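Local coordinates for TPR repeat-containing protein (PDB 3U4T) that is of unknown function but, as a tetratricopeptide-repeat protein built of stacked helix pairs, probably serves as a scaffold for binding other proteins, at residues K52-Q57 with M85-D90; T70-A75 with V101-T106; Y80-M85 with Q95-A100. The protein carries 1 engineered substitution. One frame throughout, in Å; residues are numbered along the deposited sequence.

Overall arrangement
All three contacts use helix 74-86. Interaction 3 lies along its C-terminal half, where helix 90-103 packs antiparallel to it, and is partly buried, Tyr97 closing over Gly81 with Leu84 beside them. Interactions 1 and 2 sit near opposite ends of the helix, their centres about 21 Å apart. Interaction 1 is a surface contact that joins the C-terminal end of the helix to the start of helix 53-64 through a salt bridge and lysine methylenes on a tyrosine. Interaction 2, partly buried, joins its N-terminal approach to the end of helix 90-103, with an arginine laid along backbone. Interaction 3 touches both: Ser74 reaches Ala100, and Gln89 N reaches Leu84 O.

Interaction 1. Residues K52-Q57 with M85-D90; sequences KYDLAQ and MKKGQD
Tyr53 and Lys86 meet because each sets its CG anti to its own carbonyl carbon, Tyr53 with chi1 -54° and Lys86 with chi1 -76°, which turns ring and aliphatic chain against each other. The lysine then bends at chi2 and lies over one face of the phenol. Its CG stands 3.6 Å from the centroid of the Tyr53 ring in a CH-pi contact, while CD passes over CZ and the chain runs on until Lys86 CE is 3.3 Å from Tyr53 OH. The methylenes thus follow the ring from CG to its hydroxyl end. The next residue, Lys87, heads for the same helix by another route. Bent at chi2 and chi3, it passes the CB of Tyr53 with its CG at 4.1 Å and crosses Asp54 at about a right angle. Lys87 NZ donates to Asp54 OD1 at 2.9 Å, the hydrogen bond of a salt bridge; the ammonium comes from above the carboxylate, 36° out of its plane. Gln57, an extended chain one turn along helix 53-64, crosses the Lys87 methylenes obliquely. Behind the two lysines, helix 74-86 ends in a Schellman motif with Gly88 as its C-prime residue: Gly88 N bonds Met85 O at 3.0 Å, and Gln89 N reaches back to Leu84 O. Two successive lysines at one helix end therefore do different work, one giving its hydrocarbon to an aromatic face and the other its charge to a carboxylate, a pairing that at this surface site is likely to be softened by solvent.

Interaction 2. Residues T70-A75 with V101-T106; sequences TKAKSA and VDRDTT
An Asx turn follows the end of helix 90-103 where it meets the loop leading into helix 74-86, and Asp104, which forms the turn, also packs its CB 3.3 Å from Ser74 CB. Asp104 OD1 takes two bonds from one residue: Thr106 N at 3.1 Å, on the anti side but 30° out of the carboxylate plane, and Thr106 OG1 at 3.0 Å, both from the same face. This pair of bonds holds the carboxylate turned toward its own loop while the methylene faces the serine. Arg103 lies along the backbone of residues 72-74. With its CG opposite the backbone N (chi1 155°), Arg103 CG comes to 3.4 Å from Ser74 N, and the chain then bends at chi2 and chi3 over the backbone of Lys73. Its guanidinium ends with one face over Ala72 O, so the carbonyl meets the flat of the group and its N-H bonds are poorly aimed for it. Ser74, the first residue of helix 74-86, hydrogen-bonds through OG to Ala100 O, one turn before Asp104. On another side of helix 90-103, Val101 packs against Met110 and Tyr111 of helix 109-120, so the helix end lies between its two neighbours.

Interaction 3. Residues Y80-M85 with Q95-A100; sequences YGKILM and QQYQAA
Gln96 crosses Tyr80 obliquely, its amide plane 55° from the ring, and brings Gln96 OE1 to 3.2 Å from Tyr80 CD2. The helix segments 80-85 and 95-100 that carry them run antiparallel at 168°, their axes 8.5 Å apart at closest approach. Chi1 (-60°) sets Gln96 CG 3.7 Å from Leu84 CD1, a methyl that itself lies over a face of Tyr80, and the bend at chi2 turns the amide back toward the ring. Cut back to an alanine, Gln96 would be likely to leave that flank of Tyr80 and the Leu84 methyl without their partner and open a gap between the helices. Tyr97 instead reaches across Gly81, which, with no side chain, lets the ring lie close over the backbone; Gly81 CA and Gln96 CA are 4.9 Å apart. The phenol end continues to Lys82, with Tyr97 OH 3.5 Å from Lys82 CA. Selenomethionine Met85 meets this ring at its edge, Met85 CE 3.8 Å from Tyr97 CE2, the two side chains crossing at about a right angle. Tyr80 OH bonds Glu61 of helix 53-64, and Tyr97 also touches Met110 and Ile114 of helix 109-120. No hydrogen bond or salt bridge joins the two segments; Gln96 OE1 and Tyr97 OH meet carbon atoms, so the fit rests on shape and van der Waals contact.

Interaction 1. Residues K52-Q57 with M85-D90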
loop_
_atom_site.group_PDB
_atom_site.type_symbol
_atom_site.label_atom_id
_atom_site.label_comp_id
_atom_site.label_asym_id
_atom_site.label_seq_id
_atom_site.Cartn_x
_atom_site.Cartn_y
_atom_site.Cartn_z
ATOM N N LYS A 52 -1.346 1.583 -20.866
ATOM C CA LYS A 52 -1.967 1.089 -22.095
ATOM C C LYS A 52 -1.944 -0.399 -21.768
ATOM O O LYS A 52 -0.958 -1.086 -22.023
ATOM C CB LYS A 52 -1.085 1.367 -23.317
ATOM C CG LYS A 52 -0.674 2.830 -23.504
ATOM C CD LYS A 52 -1.683 3.648 -24.310
ATOM C CE LYS A 52 -1.146 5.060 -24.556
ATOM N NZ LYS A 52 -1.898 5.829 -25.590
ATOM N N TYR A 53 -3.021 -0.886 -21.168
ATOM C CA TYR A 53 -3.081 -2.274 -20.742
ATOM C C TYR A 53 -3.423 -3.301 -21.805
ATOM O O TYR A 53 -3.051 -4.465 -21.666
ATOM C CB TYR A 53 -4.030 -2.392 -19.544
ATOM C CG TYR A 53 -3.663 -1.445 -18.416
ATOM C CD1 TYR A 53 -2.381 -1.459 -17.855
ATOM C CD2 TYR A 53 -4.587 -0.525 -17.923
ATOM C CE1 TYR A 53 -2.027 -0.573 -16.822
ATOM C CE2 TYR A 53 -4.246 0.364 -16.894
ATOM C CZ TYR A 53 -2.966 0.334 -16.349
ATOM O OH TYR A 53 -2.630 1.202 -15.332
ATOM N N ASP A 54 -4.118 -2.886 -22.863
ATOM C CA ASP A 54 -4.462 -3.816 -23.936
ATOM C C ASP A 54 -3.196 -4.128 -24.729
ATOM O O ASP A 54 -2.949 -5.271 -25.122
ATOM C CB ASP A 54 -5.525 -3.212 -24.858
ATOM C CG ASP A 54 -6.937 -3.382 -24.315
ATOM O OD1 ASP A 54 -7.182 -2.988 -23.156
ATOM O OD2 ASP A 54 -7.804 -3.910 -25.050
ATOM N N LEU A 55 -2.397 -3.088 -24.940
ATOM C CA LEU A 55 -1.139 -3.182 -25.665
ATOM C C LEU A 55 -0.162 -4.004 -24.849
ATOM O O LEU A 55 0.567 -4.838 -25.389
ATOM C CB LEU A 55 -0.561 -1.781 -25.887
ATOM C CG LEU A 55 -0.611 -1.174 -27.291
ATOM C CD1 LEU A 55 -1.600 -1.921 -28.184
ATOM C CD2 LEU A 55 -0.972 0.292 -27.157
ATOM N N ALA A 56 -0.149 -3.759 -23.541
ATOM C CA ALA A 56 0.739 -4.483 -22.650
ATOM C C ALA A 56 0.323 -5.950 -22.465
ATOM O O ALA A 56 1.161 -6.798 -22.141
ATOM C CB ALA A 56 0.797 -3.785 -21.316
ATOM N N GLN A 57 -0.961 -6.258 -22.651
ATOM C CA GLN A 57 -1.381 -7.643 -22.510
ATOM C C GLN A 57 -0.910 -8.390 -23.755
ATOM O O GLN A 57 -0.332 -9.473 -23.656
ATOM C CB GLN A 57 -2.903 -7.778 -22.371
ATOM C CG GLN A 57 -3.320 -9.194 -21.946
ATOM C CD GLN A 57 -4.819 -9.390 -21.773
ATOM O OE1 GLN A 57 -5.259 -10.405 -21.236
ATOM N NE2 GLN A 57 -5.604 -8.432 -22.231
HETATM N N MSE A 85 -4.498 -8.103 -13.782
HETATM C CA MSE A 85 -5.326 -7.456 -12.781
HETATM C C MSE A 85 -5.913 -6.169 -13.375
HETATM O O MSE A 85 -7.095 -5.889 -13.198
HETATM C CB MSE A 85 -4.516 -7.156 -11.516
HETATM C CG MSE A 85 -5.375 -6.741 -10.327
HETATM SE SE MSE A 85 -6.581 -8.120 -9.741
HETATM C CE MSE A 85 -5.325 -9.082 -8.584
ATOM N N LYS A 86 -5.108 -5.397 -14.101
ATOM C CA LYS A 86 -5.621 -4.160 -14.701
ATOM C C LYS A 86 -6.716 -4.413 -15.732
ATOM O O LYS A 86 -7.572 -3.561 -15.951
ATOM C CB LYS A 86 -4.494 -3.358 -15.366
ATOM C CG LYS A 86 -3.578 -2.609 -14.405
ATOM C CD LYS A 86 -4.349 -1.566 -13.628
ATOM C CE LYS A 86 -3.430 -0.680 -12.805
ATOM N NZ LYS A 86 -2.735 -1.426 -11.724
ATOM N N LYS A 87 -6.681 -5.578 -16.371
ATOM C CA LYS A 87 -7.670 -5.933 -17.391
ATOM C C LYS A 87 -8.887 -6.651 -16.801
ATOM O O LYS A 87 -9.767 -7.133 -17.521
ATOM C CB LYS A 87 -7.009 -6.793 -18.466
ATOM C CG LYS A 87 -6.032 -6.015 -19.322
ATOM C CD LYS A 87 -6.721 -5.536 -20.592
ATOM C CE LYS A 87 -8.013 -4.805 -20.295
ATOM N NZ LYS A 87 -8.851 -4.702 -21.517
ATOM N N GLY A 88 -8.910 -6.728 -15.474
ATOM C CA GLY A 88 -10.022 -7.340 -14.783
ATOM C C GLY A 88 -10.011 -8.843 -14.695
ATOM O O GLY A 88 -11.006 -9.427 -14.295
ATOM N N GLN A 89 -8.905 -9.485 -15.046
ATOM C CA GLN A 89 -8.862 -10.938 -14.980
ATOM C C GLN A 89 -8.173 -11.418 -13.716
ATOM O O GLN A 89 -7.137 -12.090 -13.728
ATOM C CB GLN A 89 -8.213 -11.477 -16.246
ATOM C CG GLN A 89 -8.921 -10.896 -17.472
ATOM C CD GLN A 89 -8.672 -11.666 -18.737
ATOM O OE1 GLN A 89 -7.541 -11.774 -19.210
ATOM N NE2 GLN A 89 -9.738 -12.208 -19.303
ATOM N N ASP A 90 -8.819 -11.058 -12.615
ATOM C CA ASP A 90 -8.390 -11.357 -11.256
ATOM C C ASP A 90 -7.868 -12.774 -10.965
ATOM O O ASP A 90 -6.804 -12.928 -10.364
ATOM C CB ASP A 90 -9.540 -11.023 -10.290
ATOM C CG ASP A 90 -10.081 -9.601 -10.477
ATOM O OD1 ASP A 90 -9.711 -8.924 -11.468
ATOM O OD2 ASP A 90 -10.897 -9.166 -9.632
#

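Interaction 2. Residues T70-A75 with V101-T106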
loop_
_atom_site.group_PDB
_atom_site.type_symbol
_atom_site.label_atom_id
_atom_site.label_comp_id
_atom_site.label_asym_id
_atom_site.label_seq_id
_atom_site.Cartn_x
_atom_site.Cartn_y
_atom_site.Cartn_z
ATOM N N THR A 70 12.751 -22.134 -19.556
ATOM C CA THR A 70 13.794 -22.141 -18.534
ATOM C C THR A 70 14.430 -20.771 -18.352
ATOM O O THR A 70 15.138 -20.537 -17.376
ATOM C CB THR A 70 14.906 -23.187 -18.843
ATOM O OG1 THR A 70 15.560 -22.881 -20.084
ATOM C CG2 THR A 70 14.310 -24.571 -18.925
ATOM N N LYS A 71 14.154 -19.866 -19.287
ATOM C CA LYS A 71 14.707 -18.515 -19.239
ATOM C C LYS A 71 13.774 -17.539 -18.543
ATOM O O LYS A 71 14.237 -16.610 -17.885
ATOM C CB LYS A 71 14.998 -17.999 -20.651
ATOM C CG LYS A 71 15.931 -18.881 -21.466
ATOM C CD LYS A 71 17.319 -19.004 -20.863
ATOM C CE LYS A 71 18.140 -19.960 -21.714
ATOM N NZ LYS A 71 17.982 -19.624 -23.164
ATOM N N ALA A 72 12.467 -17.739 -18.691
ATOM C CA ALA A 72 11.478 -16.855 -18.062
ATOM C C ALA A 72 11.864 -16.533 -16.623
ATOM O O ALA A 72 12.364 -17.385 -15.900
ATOM C CB ALA A 72 10.116 -17.497 -18.090
ATOM N N LYS A 73 11.627 -15.300 -16.202
ATOM C CA LYS A 73 11.983 -14.906 -14.844
ATOM C C LYS A 73 10.777 -14.642 -13.958
ATOM O O LYS A 73 9.647 -14.571 -14.416
ATOM C CB LYS A 73 12.857 -13.652 -14.876
ATOM C CG LYS A 73 14.159 -13.810 -15.620
ATOM C CD LYS A 73 15.198 -14.499 -14.760
ATOM C CE LYS A 73 16.576 -13.924 -15.041
ATOM N NZ LYS A 73 17.390 -13.818 -13.797
ATOM N N SER A 74 11.040 -14.487 -12.673
ATOM C CA SER A 74 10.002 -14.209 -11.707
ATOM C C SER A 74 9.279 -12.921 -12.073
ATOM O O SER A 74 8.059 -12.808 -11.963
ATOM C CB SER A 74 10.635 -14.072 -10.330
ATOM O OG SER A 74 9.682 -13.656 -9.387
ATOM N N ALA A 75 10.049 -11.952 -12.531
ATOM C CA ALA A 75 9.518 -10.654 -12.905
ATOM C C ALA A 75 8.493 -10.718 -14.028
ATOM O O ALA A 75 7.497 -10.004 -14.003
ATOM C CB ALA A 75 10.664 -9.733 -13.304
ATOM N N VAL A 101 6.262 -16.328 -7.437
ATOM C CA VAL A 101 6.937 -16.654 -6.193
ATOM C C VAL A 101 7.403 -18.113 -6.250
ATOM O O VAL A 101 8.327 -18.506 -5.533
ATOM C CB VAL A 101 6.018 -16.400 -4.974
ATOM C CG1 VAL A 101 4.796 -17.299 -5.026
ATOM C CG2 VAL A 101 6.805 -16.610 -3.686
ATOM N N ASP A 102 6.774 -18.902 -7.124
ATOM C CA ASP A 102 7.155 -20.308 -7.315
ATOM C C ASP A 102 8.478 -20.366 -8.086
ATOM O O ASP A 102 9.284 -21.271 -7.896
ATOM C CB ASP A 102 6.089 -21.074 -8.120
ATOM C CG ASP A 102 4.889 -21.480 -7.280
ATOM O OD1 ASP A 102 5.040 -21.565 -6.038
ATOM O OD2 ASP A 102 3.806 -21.737 -7.870
ATOM N N ARG A 103 8.679 -19.390 -8.961
ATOM C CA ARG A 103 9.880 -19.293 -9.783
ATOM C C ARG A 103 11.052 -18.678 -9.013
ATOM O O ARG A 103 12.209 -19.029 -9.226
ATOM C CB ARG A 103 9.553 -18.463 -11.027
ATOM C CG ARG A 103 10.727 -17.766 -11.676
ATOM C CD ARG A 103 11.109 -18.438 -12.971
ATOM N NE ARG A 103 12.386 -19.138 -12.883
ATOM C CZ ARG A 103 12.909 -19.854 -13.874
ATOM N NH1 ARG A 103 12.261 -19.963 -15.025
ATOM N NH2 ARG A 103 14.082 -20.452 -13.721
ATOM N N ASP A 104 10.741 -17.745 -8.124
ATOM C CA ASP A 104 11.753 -17.091 -7.303
ATOM C C ASP A 104 11.146 -17.029 -5.902
ATOM O O ASP A 104 10.395 -16.103 -5.580
ATOM C CB ASP A 104 12.030 -15.676 -7.816
ATOM C CG ASP A 104 13.159 -14.989 -7.063
ATOM O OD1 ASP A 104 13.443 -15.383 -5.908
ATOM O OD2 ASP A 104 13.750 -14.042 -7.626
ATOM N N THR A 105 11.473 -18.013 -5.073
ATOM C CA THR A 105 10.916 -18.082 -3.733
ATOM C C THR A 105 11.271 -16.973 -2.744
ATOM O O THR A 105 10.808 -16.996 -1.603
ATOM C CB THR A 105 11.243 -19.429 -3.089
ATOM O OG1 THR A 105 12.654 -19.526 -2.867
ATOM C CG2 THR A 105 10.795 -20.562 -3.997
ATOM N N THR A 106 12.086 -16.008 -3.160
ATOM C CA THR A 106 12.424 -14.918 -2.259
ATOM C C THR A 106 11.454 -13.768 -2.500
ATOM O O THR A 106 11.432 -12.800 -1.744
ATOM C CB THR A 106 13.868 -14.389 -2.467
ATOM O OG1 THR A 106 13.908 -13.512 -3.601
ATOM C CG2 THR A 106 14.839 -15.547 -2.671
#

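Interaction 3. Residues Y80-M85 with Q95-A100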
loop_
_atom_site.group_PDB
_atom_site.type_symbol
_atom_site.label_atom_id
_atom_site.label_comp_id
_atom_site.label_asym_id
_atom_site.label_seq_id
_atom_site.Cartn_x
_atom_site.Cartn_y
_atom_site.Cartn_z
ATOM N N TYR A 80 2.854 -10.107 -15.686
ATOM C CA TYR A 80 1.756 -10.724 -16.409
ATOM C C TYR A 80 0.536 -10.522 -15.526
ATOM O O TYR A 80 -0.515 -10.084 -15.996
ATOM C CB TYR A 80 2.006 -12.216 -16.630
ATOM C CG TYR A 80 1.022 -12.858 -17.584
ATOM C CD1 TYR A 80 0.177 -12.078 -18.377
ATOM C CD2 TYR A 80 0.960 -14.244 -17.724
ATOM C CE1 TYR A 80 -0.708 -12.668 -19.291
ATOM C CE2 TYR A 80 0.082 -14.839 -18.629
ATOM C CZ TYR A 80 -0.747 -14.045 -19.406
ATOM O OH TYR A 80 -1.637 -14.621 -20.273
ATOM N N GLY A 81 0.702 -10.826 -14.237
ATOM C CA GLY A 81 -0.373 -10.660 -13.274
ATOM C C GLY A 81 -0.781 -9.207 -13.090
ATOM O O GLY A 81 -1.979 -8.893 -13.024
ATOM N N LYS A 82 0.194 -8.305 -12.992
ATOM C CA LYS A 82 -0.152 -6.900 -12.836
ATOM C C LYS A 82 -0.975 -6.465 -14.044
ATOM O O LYS A 82 -1.936 -5.710 -13.910
ATOM C CB LYS A 82 1.092 -6.018 -12.747
ATOM C CG LYS A 82 1.869 -6.111 -11.454
ATOM C CD LYS A 82 2.975 -5.061 -11.448
ATOM C CE LYS A 82 3.926 -5.239 -10.281
ATOM N NZ LYS A 82 3.222 -5.248 -8.977
ATOM N N ILE A 83 -0.592 -6.944 -15.226
ATOM C CA ILE A 83 -1.314 -6.593 -16.447
ATOM C C ILE A 83 -2.704 -7.199 -16.482
ATOM O O ILE A 83 -3.641 -6.557 -16.943
ATOM C CB ILE A 83 -0.529 -7.014 -17.705
ATOM C CG1 ILE A 83 0.757 -6.203 -17.790
ATOM C CG2 ILE A 83 -1.348 -6.759 -18.948
ATOM C CD1 ILE A 83 1.726 -6.717 -18.823
ATOM N N LEU A 84 -2.842 -8.430 -15.994
ATOM C CA LEU A 84 -4.149 -9.093 -15.974
ATOM C C LEU A 84 -5.048 -8.427 -14.944
ATOM O O LEU A 84 -6.233 -8.191 -15.189
ATOM C CB LEU A 84 -4.003 -10.590 -15.651
ATOM C CG LEU A 84 -3.424 -11.452 -16.785
ATOM C CD1 LEU A 84 -3.010 -12.806 -16.256
ATOM C CD2 LEU A 84 -4.454 -11.601 -17.913
HETATM N N MSE A 85 -4.498 -8.103 -13.782
HETATM C CA MSE A 85 -5.326 -7.456 -12.781
HETATM C C MSE A 85 -5.913 -6.169 -13.375
HETATM O O MSE A 85 -7.095 -5.889 -13.198
HETATM C CB MSE A 85 -4.516 -7.156 -11.516
HETATM C CG MSE A 85 -5.375 -6.741 -10.327
HETATM SE SE MSE A 85 -6.581 -8.120 -9.741
HETATM C CE MSE A 85 -5.325 -9.082 -8.584
ATOM N N GLN A 95 -3.017 -16.220 -10.207
ATOM C CA GLN A 95 -2.191 -17.381 -10.514
ATOM C C GLN A 95 -0.793 -16.948 -10.917
ATOM O O GLN A 95 0.193 -17.557 -10.514
ATOM C CB GLN A 95 -2.829 -18.210 -11.626
ATOM C CG GLN A 95 -3.968 -19.109 -11.166
ATOM C CD GLN A 95 -4.264 -20.212 -12.166
ATOM O OE1 GLN A 95 -4.968 -19.999 -13.150
ATOM N NE2 GLN A 95 -3.701 -21.397 -11.929
ATOM N N GLN A 96 -0.715 -15.885 -11.711
ATOM C CA GLN A 96 0.565 -15.360 -12.165
ATOM C C GLN A 96 1.387 -14.852 -10.988
ATOM O O GLN A 96 2.612 -14.945 -10.991
ATOM C CB GLN A 96 0.353 -14.231 -13.168
ATOM C CG GLN A 96 -0.399 -14.651 -14.409
ATOM C CD GLN A 96 0.088 -15.970 -14.939
ATOM O OE1 GLN A 96 1.274 -16.149 -15.185
ATOM N NE2 GLN A 96 -0.830 -16.913 -15.108
ATOM N N TYR A 97 0.716 -14.306 -9.981
ATOM C CA TYR A 97 1.430 -13.825 -8.798
ATOM C C TYR A 97 1.990 -15.027 -8.075
ATOM O O TYR A 97 3.099 -14.980 -7.547
ATOM C CB TYR A 97 0.522 -13.045 -7.827
ATOM C CG TYR A 97 0.068 -11.694 -8.325
ATOM C CD1 TYR A 97 0.885 -10.917 -9.152
ATOM C CD2 TYR A 97 -1.172 -11.177 -7.955
ATOM C CE1 TYR A 97 0.477 -9.654 -9.601
ATOM C CE2 TYR A 97 -1.588 -9.912 -8.395
ATOM C CZ TYR A 97 -0.757 -9.161 -9.216
ATOM O OH TYR A 97 -1.152 -7.915 -9.647
ATOM N N GLN A 98 1.218 -16.108 -8.057
ATOM C CA GLN A 98 1.654 -17.316 -7.392
ATOM C C GLN A 98 2.804 -17.901 -8.172
ATOM O O GLN A 98 3.842 -18.233 -7.619
ATOM C CB GLN A 98 0.518 -18.312 -7.319
ATOM C CG GLN A 98 0.921 -19.641 -6.716
ATOM C CD GLN A 98 1.442 -19.500 -5.298
ATOM O OE1 GLN A 98 0.704 -19.132 -4.389
ATOM N NE2 GLN A 98 2.727 -19.789 -5.105
ATOM N N ALA A 99 2.628 -18.005 -9.480
ATOM C CA ALA A 99 3.680 -18.551 -10.330
ATOM C C ALA A 99 5.023 -17.850 -10.116
ATOM O O ALA A 99 6.069 -18.488 -10.079
ATOM C CB ALA A 99 3.268 -18.439 -11.784
ATOM N N ALA A 100 4.978 -16.533 -9.961
ATOM C CA ALA A 100 6.184 -15.727 -9.787
ATOM C C ALA A 100 6.968 -16.039 -8.522
ATOM O O ALA A 100 8.195 -16.010 -8.520
ATOM C CB ALA A 100 5.825 -14.251 -9.823
#